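Local coordinates for cysteine hydrolase (Staphylococcus aureus, PDB 6KUA), which catalyses, as a nicotinamidase of the isochorismatase-like cysteine hydrolase family, the hydrolysis of nicotinamide to nicotinic acid and ammonia, at residues A[7-12]-A[107-112]; A[37-42]-A[49-54]; A[118-123]-A[146-151]; A[127-132]-A[139-144]. All blocks are in the same frame, centred on the assembly; numbering follows the deposited sequence.

Contact 1 of 4, residues A[7-12]-A[107-112]; sequences LVVDYS and YDSFFG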
loop_
_atom_site.group_PDB
_atom_site.type_symbol
_atom_site.label_atom_id
_atom_site.label_comp_id
_atom_site.label_asym_id
_atom_site.label_seq_id
_atom_site.Cartn_x
_atom_site.Cartn_y
_atom_site.Cartn_z
ATOM N N LEU A 7 8.044 -18.238 -4.458
ATOM C CA LEU A 7 7.451 -17.340 -5.445
ATOM C C LEU A 7 8.110 -17.613 -6.788
ATOM O O LEU A 7 9.320 -17.399 -6.939
ATOM C CB LEU A 7 7.634 -15.871 -5.046
ATOM C CG LEU A 7 7.206 -15.460 -3.635
ATOM C CD1 LEU A 7 7.308 -13.939 -3.416
ATOM C CD2 LEU A 7 5.798 -15.955 -3.318
ATOM N N VAL A 8 7.319 -18.078 -7.753
ATOM C CA VAL A 8 7.798 -18.378 -9.103
ATOM C C VAL A 8 7.330 -17.256 -10.017
ATOM O O VAL A 8 6.146 -17.173 -10.362
ATOM C CB VAL A 8 7.306 -19.741 -9.599
ATOM C CG1 VAL A 8 7.866 -20.032 -10.998
ATOM C CG2 VAL A 8 7.706 -20.816 -8.600
ATOM N N VAL A 9 8.263 -16.394 -10.411
ATOM C CA VAL A 9 7.942 -15.141 -11.093
ATOM C C VAL A 9 8.092 -15.315 -12.602
ATOM O O VAL A 9 9.181 -15.627 -13.102
ATOM C CB VAL A 9 8.826 -13.993 -10.576
ATOM C CG1 VAL A 9 8.428 -12.682 -11.230
ATOM C CG2 VAL A 9 8.705 -13.887 -9.056
ATOM N N ASP A 10 6.971 -15.136 -13.313
ATOM C CA ASP A 10 6.915 -14.942 -14.770
ATOM C C ASP A 10 7.679 -15.996 -15.568
ATOM O O ASP A 10 8.358 -15.687 -16.553
ATOM C CB ASP A 10 7.396 -13.539 -15.137
ATOM C CG ASP A 10 6.311 -12.517 -14.972
ATOM O OD1 ASP A 10 5.207 -12.737 -15.521
ATOM O OD2 ASP A 10 6.541 -11.508 -14.270
ATOM N N TYR A 11 7.534 -17.264 -15.182
ATOM C CA TYR A 11 8.218 -18.340 -15.901
ATOM C C TYR A 11 7.340 -18.885 -17.029
ATOM O O TYR A 11 6.978 -20.058 -17.068
ATOM C CB TYR A 11 8.630 -19.447 -14.943
ATOM C CG TYR A 11 9.764 -20.249 -15.513
ATOM C CD1 TYR A 11 11.043 -19.722 -15.555
ATOM C CD2 TYR A 11 9.546 -21.506 -16.064
ATOM C CE1 TYR A 11 12.087 -20.431 -16.093
ATOM C CE2 TYR A 11 10.584 -22.231 -16.618
ATOM C CZ TYR A 11 11.852 -21.686 -16.627
ATOM O OH TYR A 11 12.898 -22.390 -17.154
ATOM N N SER A 12 7.007 -17.999 -17.959
ATOM C CA SER A 12 6.068 -18.287 -19.032
ATOM C C SER A 12 6.789 -18.542 -20.349
ATOM O O SER A 12 7.943 -18.148 -20.544
ATOM C CB SER A 12 5.086 -17.132 -19.216
ATOM O OG SER A 12 5.705 -16.072 -19.912
ATOM N N TYR A 107 5.640 -5.269 -12.823
ATOM C CA TYR A 107 6.743 -6.194 -12.560
ATOM C C TYR A 107 6.668 -6.753 -11.141
ATOM O O TYR A 107 6.902 -7.949 -10.925
ATOM C CB TYR A 107 8.090 -5.498 -12.755
ATOM C CG TYR A 107 8.263 -4.720 -14.052
ATOM C CD1 TYR A 107 8.172 -5.345 -15.287
ATOM C CD2 TYR A 107 8.552 -3.358 -14.024
ATOM C CE1 TYR A 107 8.340 -4.623 -16.472
ATOM C CE2 TYR A 107 8.732 -2.630 -15.188
ATOM C CZ TYR A 107 8.631 -3.268 -16.407
ATOM O OH TYR A 107 8.807 -2.535 -17.558
ATOM N N ASP A 108 6.367 -5.891 -10.160
ATOM C CA ASP A 108 6.369 -6.258 -8.747
ATOM C C ASP A 108 5.180 -7.162 -8.441
ATOM O O ASP A 108 4.027 -6.749 -8.571
ATOM C CB ASP A 108 6.325 -4.982 -7.903
ATOM C CG ASP A 108 6.157 -5.233 -6.397
ATOM O OD1 ASP A 108 6.142 -6.398 -5.916
ATOM O OD2 ASP A 108 6.045 -4.215 -5.675
ATOM N N SER A 109 5.470 -8.377 -7.977
ATOM C CA SER A 109 4.438 -9.375 -7.704
ATOM C C SER A 109 3.484 -8.961 -6.586
ATOM O O SER A 109 2.393 -9.539 -6.476
ATOM C CB SER A 109 5.105 -10.702 -7.337
ATOM O OG SER A 109 5.844 -11.240 -8.434
ATOM N N PHE A 110 3.868 -7.996 -5.748
ATOM C CA PHE A 110 3.017 -7.542 -4.655
ATOM C C PHE A 110 2.121 -6.364 -5.036
ATOM O O PHE A 110 1.174 -6.065 -4.300
ATOM C CB PHE A 110 3.863 -7.129 -3.448
ATOM C CG PHE A 110 4.598 -8.270 -2.790
ATOM C CD1 PHE A 110 5.803 -8.735 -3.306
ATOM C CD2 PHE A 110 4.083 -8.874 -1.649
ATOM C CE1 PHE A 110 6.496 -9.787 -2.679
ATOM C CE2 PHE A 110 4.764 -9.934 -1.020
ATOM C CZ PHE A 110 5.968 -10.387 -1.540
ATOM N N PHE A 111 2.396 -5.683 -6.148
ATOM C CA PHE A 111 1.652 -4.471 -6.470
ATOM C C PHE A 111 0.265 -4.807 -6.993
ATOM O O PHE A 111 0.120 -5.572 -7.949
ATOM C CB PHE A 111 2.404 -3.624 -7.488
ATOM C CG PHE A 111 1.747 -2.304 -7.734
ATOM C CD1 PHE A 111 1.888 -1.271 -6.823
ATOM C CD2 PHE A 111 0.928 -2.117 -8.838
ATOM C CE1 PHE A 111 1.257 -0.058 -7.029
ATOM C CE2 PHE A 111 0.289 -0.900 -9.046
ATOM C CZ PHE A 111 0.455 0.120 -8.148
ATOM N N GLY A 112 -0.760 -4.248 -6.356
ATOM C CA GLY A 112 -2.130 -4.480 -6.777
ATOM C C GLY A 112 -2.601 -5.920 -6.693
ATOM O O GLY A 112 -3.595 -6.275 -7.331
#
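Val9 presents both of its methyl groups to the hydroxyl of Ser109: CG2 lies 3.9 Å from OG and CG1 4.1 Å, so the oxygen rests in the fork of the valine. CG1 is anti to the backbone N (chi1 -177°) and CG2 beside it, which turns both methyls to that oxygen. The hydroxyl of Ser109 is itself hydrogen-bonded to Thr141 OG1. Two residues earlier on the same strand, Leu7 CD1 lies 4.2 Å from Phe110 CZ, meeting the ring obliquely. The contact places the loop after strand 99-104 over the C-terminal end of strand 4-9, a central strand of the parallel sheet. There the chain leaves the sheet through Asp10, which forms a salt bridge with Lys104 and touches Cys137, a grouping consistent with the Asp-Lys-Cys catalytic triad of this family. A bound zinc ion lies about 11 Å from the Val9 side chain. Asp108 helps to fix the bend of the loop. A type I turn runs from Asp108 to Phe111, and within it Asp108 OD1 accepts from Phe110 N at 2.8 Å (N-H...O angle 164°), an Asx turn. That donor arrives from above the carboxylate plane, 55° out of it.

Contact 2 of 4, residues A[37-42]-A[49-54]; sequences SRINDF and IFFLMD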
loop_
_atom_site.group_PDB
_atom_site.type_symbol
_atom_site.label_atom_id
_atom_site.label_comp_id
_atom_site.label_asym_id
_atom_site.label_seq_id
_atom_site.Cartn_x
_atom_site.Cartn_y
_atom_site.Cartn_z
ATOM N N SER A 37 12.818 -28.532 -9.157
ATOM C CA SER A 37 13.207 -29.136 -7.899
ATOM C C SER A 37 12.881 -28.257 -6.695
ATOM O O SER A 37 12.723 -28.787 -5.591
ATOM C CB SER A 37 14.697 -29.495 -7.928
ATOM O OG SER A 37 15.497 -28.433 -7.453
ATOM N N ARG A 38 12.767 -26.935 -6.861
ATOM C CA ARG A 38 12.334 -26.130 -5.719
ATOM C C ARG A 38 10.851 -26.345 -5.450
ATOM O O ARG A 38 10.425 -26.411 -4.292
ATOM C CB ARG A 38 12.617 -24.638 -5.948
ATOM C CG ARG A 38 14.081 -24.267 -6.122
ATOM C CD ARG A 38 14.980 -24.908 -5.078
ATOM N NE ARG A 38 14.648 -24.442 -3.741
ATOM C CZ ARG A 38 14.658 -25.202 -2.653
ATOM N NH1 ARG A 38 14.996 -26.486 -2.736
ATOM N NH2 ARG A 38 14.326 -24.672 -1.482
ATOM N N ILE A 39 10.058 -26.465 -6.514
ATOM C CA ILE A 39 8.627 -26.717 -6.367
ATOM C C ILE A 39 8.401 -28.041 -5.650
ATOM O O ILE A 39 7.601 -28.133 -4.711
ATOM C CB ILE A 39 7.934 -26.686 -7.741
ATOM C CG1 ILE A 39 8.058 -25.294 -8.363
ATOM C CG2 ILE A 39 6.458 -27.077 -7.622
ATOM C CD1 ILE A 39 7.629 -25.241 -9.810
ATOM N N ASN A 40 9.129 -29.082 -6.062
ATOM C CA ASN A 40 8.985 -30.379 -5.412
ATOM C C ASN A 40 9.400 -30.309 -3.953
ATOM O O ASN A 40 8.770 -30.935 -3.093
ATOM C CB ASN A 40 9.801 -31.434 -6.154
ATOM C CG ASN A 40 9.114 -31.901 -7.419
ATOM O OD1 ASN A 40 7.916 -32.148 -7.418
ATOM N ND2 ASN A 40 9.864 -32.011 -8.505
ATOM N N ASP A 41 10.457 -29.551 -3.650
ATOM C CA ASP A 41 10.881 -29.397 -2.261
ATOM C C ASP A 41 9.760 -28.818 -1.405
ATOM O O ASP A 41 9.373 -29.394 -0.384
ATOM C CB ASP A 41 12.120 -28.503 -2.190
ATOM C CG ASP A 41 12.764 -28.511 -0.811
ATOM O OD1 ASP A 41 13.574 -29.419 -0.539
ATOM O OD2 ASP A 41 12.474 -27.608 0.007
ATOM N N PHE A 42 9.236 -27.659 -1.804
ATOM C CA PHE A 42 8.145 -27.037 -1.060
ATOM C C PHE A 42 6.923 -27.943 -1.001
ATOM O O PHE A 42 6.284 -28.059 0.047
ATOM C CB PHE A 42 7.784 -25.689 -1.694
ATOM C CG PHE A 42 8.699 -24.565 -1.273
ATOM C CD1 PHE A 42 10.010 -24.502 -1.749
ATOM C CD2 PHE A 42 8.264 -23.593 -0.379
ATOM C CE1 PHE A 42 10.860 -23.479 -1.356
ATOM C CE2 PHE A 42 9.116 -22.559 0.019
ATOM C CZ PHE A 42 10.414 -22.508 -0.472
ATOM N N ILE A 49 3.233 -22.458 -2.594
ATOM C CA ILE A 49 3.900 -22.088 -3.835
ATOM C C ILE A 49 2.977 -21.157 -4.601
ATOM O O ILE A 49 1.816 -21.499 -4.856
ATOM C CB ILE A 49 4.254 -23.314 -4.698
ATOM C CG1 ILE A 49 5.060 -24.332 -3.887
ATOM C CG2 ILE A 49 5.050 -22.876 -5.900
ATOM C CD1 ILE A 49 4.703 -25.767 -4.176
ATOM N N PHE A 50 3.499 -19.994 -4.985
ATOM C CA PHE A 50 2.739 -18.977 -5.704
ATOM C C PHE A 50 3.368 -18.804 -7.076
ATOM O O PHE A 50 4.561 -18.494 -7.178
ATOM C CB PHE A 50 2.718 -17.652 -4.938
ATOM C CG PHE A 50 2.077 -17.739 -3.578
ATOM C CD1 PHE A 50 2.745 -18.331 -2.513
ATOM C CD2 PHE A 50 0.807 -17.208 -3.360
ATOM C CE1 PHE A 50 2.157 -18.420 -1.248
ATOM C CE2 PHE A 50 0.203 -17.280 -2.096
ATOM C CZ PHE A 50 0.874 -17.883 -1.039
ATOM N N PHE A 51 2.579 -19.043 -8.126
ATOM C CA PHE A 51 2.986 -18.751 -9.491
ATOM C C PHE A 51 2.439 -17.376 -9.863
ATOM O O PHE A 51 1.219 -17.174 -9.882
ATOM C CB PHE A 51 2.490 -19.838 -10.451
ATOM C CG PHE A 51 3.115 -21.191 -10.209
ATOM C CD1 PHE A 51 2.587 -22.054 -9.269
ATOM C CD2 PHE A 51 4.243 -21.587 -10.917
ATOM C CE1 PHE A 51 3.170 -23.309 -9.035
ATOM C CE2 PHE A 51 4.824 -22.817 -10.699
ATOM C CZ PHE A 51 4.289 -23.685 -9.756
ATOM N N LEU A 52 3.343 -16.426 -10.099
ATOM C CA LEU A 52 2.998 -15.029 -10.338
ATOM C C LEU A 52 3.242 -14.705 -11.804
ATOM O O LEU A 52 4.360 -14.876 -12.297
ATOM C CB LEU A 52 3.815 -14.109 -9.437
ATOM C CG LEU A 52 3.365 -14.307 -7.994
ATOM C CD1 LEU A 52 4.552 -14.602 -7.088
ATOM C CD2 LEU A 52 2.595 -13.084 -7.540
ATOM N N MET A 53 2.203 -14.223 -12.493
ATOM C CA MET A 53 2.230 -14.133 -13.949
ATOM C C MET A 53 1.672 -12.812 -14.459
ATOM O O MET A 53 0.539 -12.446 -14.139
ATOM C CB MET A 53 1.441 -15.289 -14.567
ATOM C CG MET A 53 2.030 -16.650 -14.230
ATOM S SD MET A 53 3.527 -16.956 -15.176
ATOM C CE MET A 53 3.092 -16.080 -16.667
ATOM N N ASP A 54 2.475 -12.119 -15.258
ATOM C CA ASP A 54 2.036 -10.939 -15.989
ATOM C C ASP A 54 0.703 -11.187 -16.683
ATOM O O ASP A 54 0.535 -12.167 -17.416
ATOM C CB ASP A 54 3.095 -10.554 -17.028
ATOM C CG ASP A 54 3.890 -9.326 -16.626
ATOM O OD1 ASP A 54 3.302 -8.431 -15.964
ATOM O OD2 ASP A 54 5.101 -9.261 -16.965
#
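Ile39 reaches with its terminal CD1 to the edge of the Phe51 ring, lying near the ring plane 3.7 Å from CZ and 3.8 Å from CE2. With CG1 beside the backbone N (chi1 -63°) and the chain extended beyond it, the CD1 end comes close to the strand although CB itself points across it. The other branch, CG2, meets Ile49 CD1 at 4.1 Å, and the two isoleucine side chains cross at about a right angle. Ile49 CD1 also touches the helix backbone, 3.8 Å from Ile39 O, and its CG1 lies 3.8 Å from Phe42 CB. The CB methylene of Phe42 thus does the touching, while its ring leads off toward Arg4 in a cation-pi contact. All four residues are buried. Helix 37-42 runs roughly against strand 49-54, their directions 143° apart and their axes 10.1 Å at closest approach. Helix 32-44 lies in the crossover between parallel strands 4-9 and 48-54 and leads into the second, as in an alpha/beta fold. Helix 84-93 shares this face of the sheet, touching Ile39 and Phe51, whereas Phe50 and Leu52 point to the other face, where helix 115-121 packs.

Contact 3 of 4, residues A[118-123]-A[146-151]; sequences LLRERS and YNLGYK
A tyrosine hydroxyl pressed against an aliphatic side chain marks this contact: Tyr150 OH lies 3.3 Å from Leu119 CB and 3.5 Å from Leu119 CD1. The hydroxyl is hydrogen-bonded to Asp116 OD1, one turn earlier in the helix. Leu119 CD1 also approaches Tyr150 CZ at 3.7 Å, obliquely to the ring. On the next residue, Arg120 CG comes within 3.8 Å of the same hydroxyl, and the extended chain carries the guanidinium on to Leu148, whose CD2 sits at the guanidinium edge, 4.2 Å from NH2. The guanidinium and the Tyr150 ring are turned 67° apart. Both segments end helices with Schellman motifs, so the contact joins the C-terminal ends of helices 115-121 and 137-147. Ser123 closes the first; Gly149, at positive phi, closes the second, and Tyr150 follows directly after it. Arg120 is held by Asp116 of its own chain through NE and by Asp116 of the fourth subunit through NH2, while Arg120 of that subunit makes a cation-pi contact with Tyr150. On the side of the helix away from Tyr150, Arg122 NH1 hydrogen-bonds to Leu118 O at 2.9 Å and forms a salt bridge with Glu121 OE1 at 3.0 Å.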
loop_
_atom_site.group_PDB
_atom_site.type_symbol
_atom_site.label_atom_id
_atom_site.label_comp_id
_atom_site.label_asym_id
_atom_site.label_seq_id
_atom_site.Cartn_x
_atom_site.Cartn_y
_atom_site.Cartn_z
ATOM N N LEU A 118 -2.243 -12.932 1.470
ATOM C CA LEU A 118 -2.252 -14.389 1.391
ATOM C C LEU A 118 -1.119 -15.005 2.201
ATOM O O LEU A 118 -1.320 -16.012 2.888
ATOM C CB LEU A 118 -2.146 -14.833 -0.061
ATOM C CG LEU A 118 -3.413 -14.640 -0.901
ATOM C CD1 LEU A 118 -3.088 -14.832 -2.389
ATOM C CD2 LEU A 118 -4.519 -15.602 -0.457
ATOM N N LEU A 119 0.088 -14.438 2.100
ATOM C CA LEU A 119 1.217 -14.917 2.890
ATOM C C LEU A 119 0.968 -14.742 4.387
ATOM O O LEU A 119 1.250 -15.650 5.184
ATOM C CB LEU A 119 2.487 -14.175 2.476
ATOM C CG LEU A 119 2.939 -14.318 1.025
ATOM C CD1 LEU A 119 3.984 -13.236 0.649
ATOM C CD2 LEU A 119 3.488 -15.714 0.798
ATOM N N ARG A 120 0.448 -13.575 4.788
ATOM C CA ARG A 120 0.197 -13.310 6.206
ATOM C C ARG A 120 -0.863 -14.250 6.779
ATOM O O ARG A 120 -0.719 -14.722 7.912
ATOM C CB ARG A 120 -0.235 -11.865 6.409
ATOM C CG ARG A 120 0.856 -10.823 6.182
ATOM C CD ARG A 120 0.342 -9.417 6.551
ATOM N NE ARG A 120 1.211 -8.362 6.023
ATOM C CZ ARG A 120 1.334 -7.151 6.558
ATOM N NH1 ARG A 120 0.650 -6.826 7.647
ATOM N NH2 ARG A 120 2.163 -6.272 6.016
ATOM N N GLU A 121 -1.947 -14.511 6.020
ATOM C CA GLU A 121 -2.983 -15.469 6.427
ATOM C C GLU A 121 -2.371 -16.802 6.850
ATOM O O GLU A 121 -2.890 -17.481 7.738
ATOM C CB GLU A 121 -3.956 -15.750 5.266
ATOM C CG GLU A 121 -5.147 -14.824 5.080
ATOM C CD GLU A 121 -5.835 -15.012 3.713
ATOM O OE1 GLU A 121 -5.938 -16.158 3.227
ATOM O OE2 GLU A 121 -6.259 -14.003 3.105
ATOM N N ARG A 122 -1.301 -17.214 6.179
ATOM C CA ARG A 122 -0.726 -18.543 6.320
ATOM C C ARG A 122 0.514 -18.564 7.198
ATOM O O ARG A 122 1.252 -19.550 7.178
ATOM C CB ARG A 122 -0.400 -19.097 4.935
ATOM C CG ARG A 122 -1.642 -19.397 4.149
ATOM C CD ARG A 122 -1.384 -19.417 2.641
ATOM N NE ARG A 122 -2.597 -19.799 1.932
ATOM C CZ ARG A 122 -3.646 -18.996 1.773
ATOM N NH1 ARG A 122 -3.610 -17.758 2.256
ATOM N NH2 ARG A 122 -4.725 -19.423 1.128
ATOM N N SER A 123 0.779 -17.475 7.927
ATOM C CA SER A 123 1.898 -17.384 8.859
ATOM C C SER A 123 3.250 -17.562 8.164
ATOM O O SER A 123 4.170 -18.173 8.719
ATOM C CB SER A 123 1.732 -18.386 10.006
ATOM O OG SER A 123 0.644 -17.980 10.818
ATOM N N TYR A 146 11.142 -7.141 0.762
ATOM C CA TYR A 146 12.026 -6.530 1.737
ATOM C C TYR A 146 11.294 -5.472 2.549
ATOM O O TYR A 146 11.261 -5.543 3.784
ATOM C CB TYR A 146 13.250 -5.950 1.023
ATOM C CG TYR A 146 14.071 -5.039 1.880
ATOM C CD1 TYR A 146 14.995 -5.548 2.802
ATOM C CD2 TYR A 146 13.924 -3.662 1.789
ATOM C CE1 TYR A 146 15.751 -4.695 3.606
ATOM C CE2 TYR A 146 14.670 -2.813 2.590
ATOM C CZ TYR A 146 15.577 -3.330 3.487
ATOM O OH TYR A 146 16.306 -2.451 4.260
ATOM N N ASN A 147 10.661 -4.505 1.877
ATOM C CA ASN A 147 9.933 -3.457 2.602
ATOM C C ASN A 147 8.857 -4.039 3.504
ATOM O O ASN A 147 8.621 -3.533 4.602
ATOM C CB ASN A 147 9.299 -2.461 1.628
ATOM C CG ASN A 147 10.332 -1.611 0.899
ATOM O OD1 ASN A 147 11.491 -1.556 1.300
ATOM N ND2 ASN A 147 9.913 -0.949 -0.173
ATOM N N LEU A 148 8.179 -5.093 3.057
ATOM C CA LEU A 148 7.121 -5.678 3.861
ATOM C C LEU A 148 7.665 -6.556 4.999
ATOM O O LEU A 148 6.884 -7.133 5.755
ATOM C CB LEU A 148 6.169 -6.460 2.948
ATOM C CG LEU A 148 5.361 -5.585 1.965
ATOM C CD1 LEU A 148 4.851 -6.397 0.807
ATOM C CD2 LEU A 148 4.192 -4.872 2.663
ATOM N N GLY A 149 8.978 -6.656 5.145
ATOM C CA GLY A 149 9.545 -7.325 6.303
ATOM C C GLY A 149 9.671 -8.826 6.186
ATOM O O GLY A 149 9.780 -9.497 7.205
ATOM N N TYR A 150 9.635 -9.377 4.974
ATOM C CA TYR A 150 9.885 -10.794 4.771
ATOM C C TYR A 150 11.374 -11.078 4.758
ATOM O O TYR A 150 12.165 -10.276 4.252
ATOM C CB TYR A 150 9.284 -11.264 3.447
ATOM C CG TYR A 150 7.802 -11.286 3.479
ATOM C CD1 TYR A 150 7.125 -12.369 4.014
ATOM C CD2 TYR A 150 7.066 -10.207 3.005
ATOM C CE1 TYR A 150 5.765 -12.387 4.077
ATOM C CE2 TYR A 150 5.688 -10.217 3.043
ATOM C CZ TYR A 150 5.040 -11.312 3.572
ATOM O OH TYR A 150 3.671 -11.332 3.626
ATOM N N LYS A 151 11.750 -12.231 5.304
ATOM C CA LYS A 151 13.081 -12.764 5.047
ATOM C C LYS A 151 13.101 -13.316 3.632
ATOM O O LYS A 151 12.104 -13.867 3.161
ATOM C CB LYS A 151 13.441 -13.862 6.058
ATOM C CG LYS A 151 13.103 -13.528 7.521
ATOM C CD LYS A 151 13.397 -14.713 8.471
ATOM C CE LYS A 151 13.081 -14.357 9.933
ATOM N NZ LYS A 151 13.254 -15.524 10.884
#

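Contact 4 of 4, residues A[127-132]-A[139-144]; sequences VEIVGV and LHTAIS
Strand 127-132 and helix 139-144 come nearest at Ile129 and Ala142, whose CA atoms are 7.5 Å apart. Ile129 makes all of the contact from the strand, and does so with its outermost methyl. CG1 stands beside the backbone N (chi1 -51°) and CD1 is extended beyond it (chi2 174°), which carries CD1 toward the helix. Ile129 CD1 lands on the helix backbone, 3.8 Å from Ala142 CA and 4.0 Å from Ala142 CB, and has Thr141 CG2 alongside at 4.2 Å. The threonine is oriented so that its two branches divide the work: with OG1 beside the backbone N (chi1 -63°), CG2 falls anti to that N and faces the isoleucine, while OG1 bonds to Cys137 O one turn earlier. Strand 126-132, helix 137-147 and strand 151-160 make a beta-alpha-beta unit, and this is where its helix rests on its first strand. Helix 164-176 reaches Ala142 through Phe174, while His140 hydrogen-bonds through NE2 to His173 NE2 of the second subunit. All three touching residues are buried, and the meeting is one of an isoleucine methyl with an alanine CA and CB and a threonine methyl; with the threonine hydroxyl bonded back within its own helix, the contact rests on van der Waals packing.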
loop_
_atom_site.group_PDB
_atom_site.type_symbol
_atom_site.label_atom_id
_atom_site.label_comp_id
_atom_site.label_asym_id
_atom_site.label_seq_id
_atom_site.Cartn_x
_atom_site.Cartn_y
_atom_site.Cartn_z
ATOM N N VAL A 127 10.279 -15.817 2.162
ATOM C CA VAL A 127 9.984 -16.147 0.772
ATOM C C VAL A 127 11.275 -16.525 0.066
ATOM O O VAL A 127 12.340 -15.953 0.328
ATOM C CB VAL A 127 9.261 -15.007 0.018
ATOM C CG1 VAL A 127 7.964 -14.655 0.721
ATOM C CG2 VAL A 127 10.176 -13.778 -0.162
ATOM N N GLU A 128 11.174 -17.510 -0.812
ATOM C CA GLU A 128 12.227 -17.831 -1.765
ATOM C C GLU A 128 11.743 -17.428 -3.148
ATOM O O GLU A 128 10.618 -17.757 -3.532
ATOM C CB GLU A 128 12.560 -19.324 -1.712
ATOM C CG GLU A 128 13.727 -19.734 -2.570
ATOM C CD GLU A 128 14.107 -21.201 -2.357
ATOM O OE1 GLU A 128 14.022 -21.700 -1.205
ATOM O OE2 GLU A 128 14.477 -21.857 -3.353
ATOM N N ILE A 129 12.569 -16.701 -3.894
ATOM C CA ILE A 129 12.128 -16.127 -5.156
ATOM C C ILE A 129 12.943 -16.705 -6.301
ATOM O O ILE A 129 14.172 -16.585 -6.321
ATOM C CB ILE A 129 12.229 -14.598 -5.167
ATOM C CG1 ILE A 129 11.556 -14.007 -3.939
ATOM C CG2 ILE A 129 11.547 -14.067 -6.411
ATOM C CD1 ILE A 129 11.767 -12.489 -3.839
ATOM N N VAL A 130 12.251 -17.268 -7.287
ATOM C CA VAL A 130 12.891 -17.808 -8.473
ATOM C C VAL A 130 12.148 -17.278 -9.687
ATOM O O VAL A 130 11.001 -16.825 -9.596
ATOM C CB VAL A 130 12.909 -19.350 -8.465
ATOM C CG1 VAL A 130 13.549 -19.864 -7.166
ATOM C CG2 VAL A 130 11.488 -19.914 -8.640
ATOM N N GLY A 131 12.809 -17.340 -10.838
ATOM C CA GLY A 131 12.147 -16.906 -12.057
ATOM C C GLY A 131 12.956 -15.900 -12.838
ATOM O O GLY A 131 14.191 -15.896 -12.755
ATOM N N VAL A 132 12.280 -15.054 -13.618
ATOM C CA VAL A 132 12.934 -14.118 -14.526
ATOM C C VAL A 132 12.173 -12.798 -14.497
ATOM O O VAL A 132 11.012 -12.749 -14.098
ATOM C CB VAL A 132 12.992 -14.654 -15.975
ATOM C CG1 VAL A 132 13.772 -15.971 -16.051
ATOM C CG2 VAL A 132 11.578 -14.777 -16.559
ATOM N N LEU A 139 13.661 -8.524 -9.101
ATOM C CA LEU A 139 14.169 -7.410 -8.300
ATOM C C LEU A 139 13.027 -6.615 -7.676
ATOM O O LEU A 139 13.029 -6.340 -6.470
ATOM C CB LEU A 139 15.039 -6.492 -9.177
ATOM C CG LEU A 139 15.342 -5.101 -8.596
ATOM C CD1 LEU A 139 16.382 -5.210 -7.504
ATOM C CD2 LEU A 139 15.808 -4.092 -9.678
ATOM N N HIS A 140 12.044 -6.221 -8.495
ATOM C CA HIS A 140 10.916 -5.452 -7.978
ATOM C C HIS A 140 10.143 -6.248 -6.931
ATOM O O HIS A 140 9.705 -5.691 -5.917
ATOM C CB HIS A 140 9.990 -5.029 -9.122
ATOM C CG HIS A 140 10.570 -3.976 -10.023
ATOM N ND1 HIS A 140 9.797 -2.997 -10.609
ATOM C CD2 HIS A 140 11.839 -3.763 -10.460
ATOM C CE1 HIS A 140 10.560 -2.223 -11.366
ATOM N NE2 HIS A 140 11.802 -2.661 -11.289
ATOM N N THR A 141 9.934 -7.542 -7.181
ATOM C CA THR A 141 9.286 -8.390 -6.188
ATOM C C THR A 141 10.118 -8.466 -4.915
ATOM O O THR A 141 9.579 -8.343 -3.813
ATOM C CB THR A 141 9.049 -9.787 -6.772
ATOM O OG1 THR A 141 8.156 -9.684 -7.886
ATOM C CG2 THR A 141 8.455 -10.747 -5.721
ATOM N N ALA A 142 11.444 -8.636 -5.050
ATOM C CA ALA A 142 12.311 -8.745 -3.874
ATOM C C ALA A 142 12.292 -7.470 -3.034
ATOM O O ALA A 142 12.297 -7.533 -1.799
ATOM C CB ALA A 142 13.747 -9.072 -4.302
ATOM N N ILE A 143 12.244 -6.305 -3.687
ATOM C CA ILE A 143 12.238 -5.032 -2.968
ATOM C C ILE A 143 10.963 -4.875 -2.149
ATOM O O ILE A 143 11.006 -4.449 -0.989
ATOM C CB ILE A 143 12.418 -3.859 -3.949
ATOM C CG1 ILE A 143 13.845 -3.855 -4.487
ATOM C CG2 ILE A 143 12.079 -2.532 -3.248
ATOM C CD1 ILE A 143 14.007 -3.055 -5.729
ATOM N N SER A 144 9.811 -5.235 -2.722
ATOM C CA SER A 144 8.574 -5.185 -1.950
ATOM C C SER A 144 8.580 -6.195 -0.806
ATOM O O SER A 144 8.094 -5.893 0.288
ATOM C CB SER A 144 7.372 -5.432 -2.857
ATOM O OG SER A 144 6.963 -4.197 -3.419
#

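Overall arrangement
The contacts surround one parallel sheet ordered 99-104, 48-54, 4-9, 126-132, 151-160. Contacts 1, 2 and 4 use its three central strands; their centres lie 8 Å (1 to 4), 11 Å (1 to 2) and 12 Å (2 to 4) apart. Contact 2 lies on one face, contacts 1 and 4 on the other, with the centre of contact 3 about 15 Å from that of contact 1. Along the chain contact 2 is nested within contact 1, and contact 4 within contact 3, both using helix 137-147. Phe110 links contacts 1 and 3, Arg38 with Glu128 links 2 and 4. Contacts 1 and 4 tie the probable active-site end to the tetramer; contact 3 reaches neighbouring subunits from the other end.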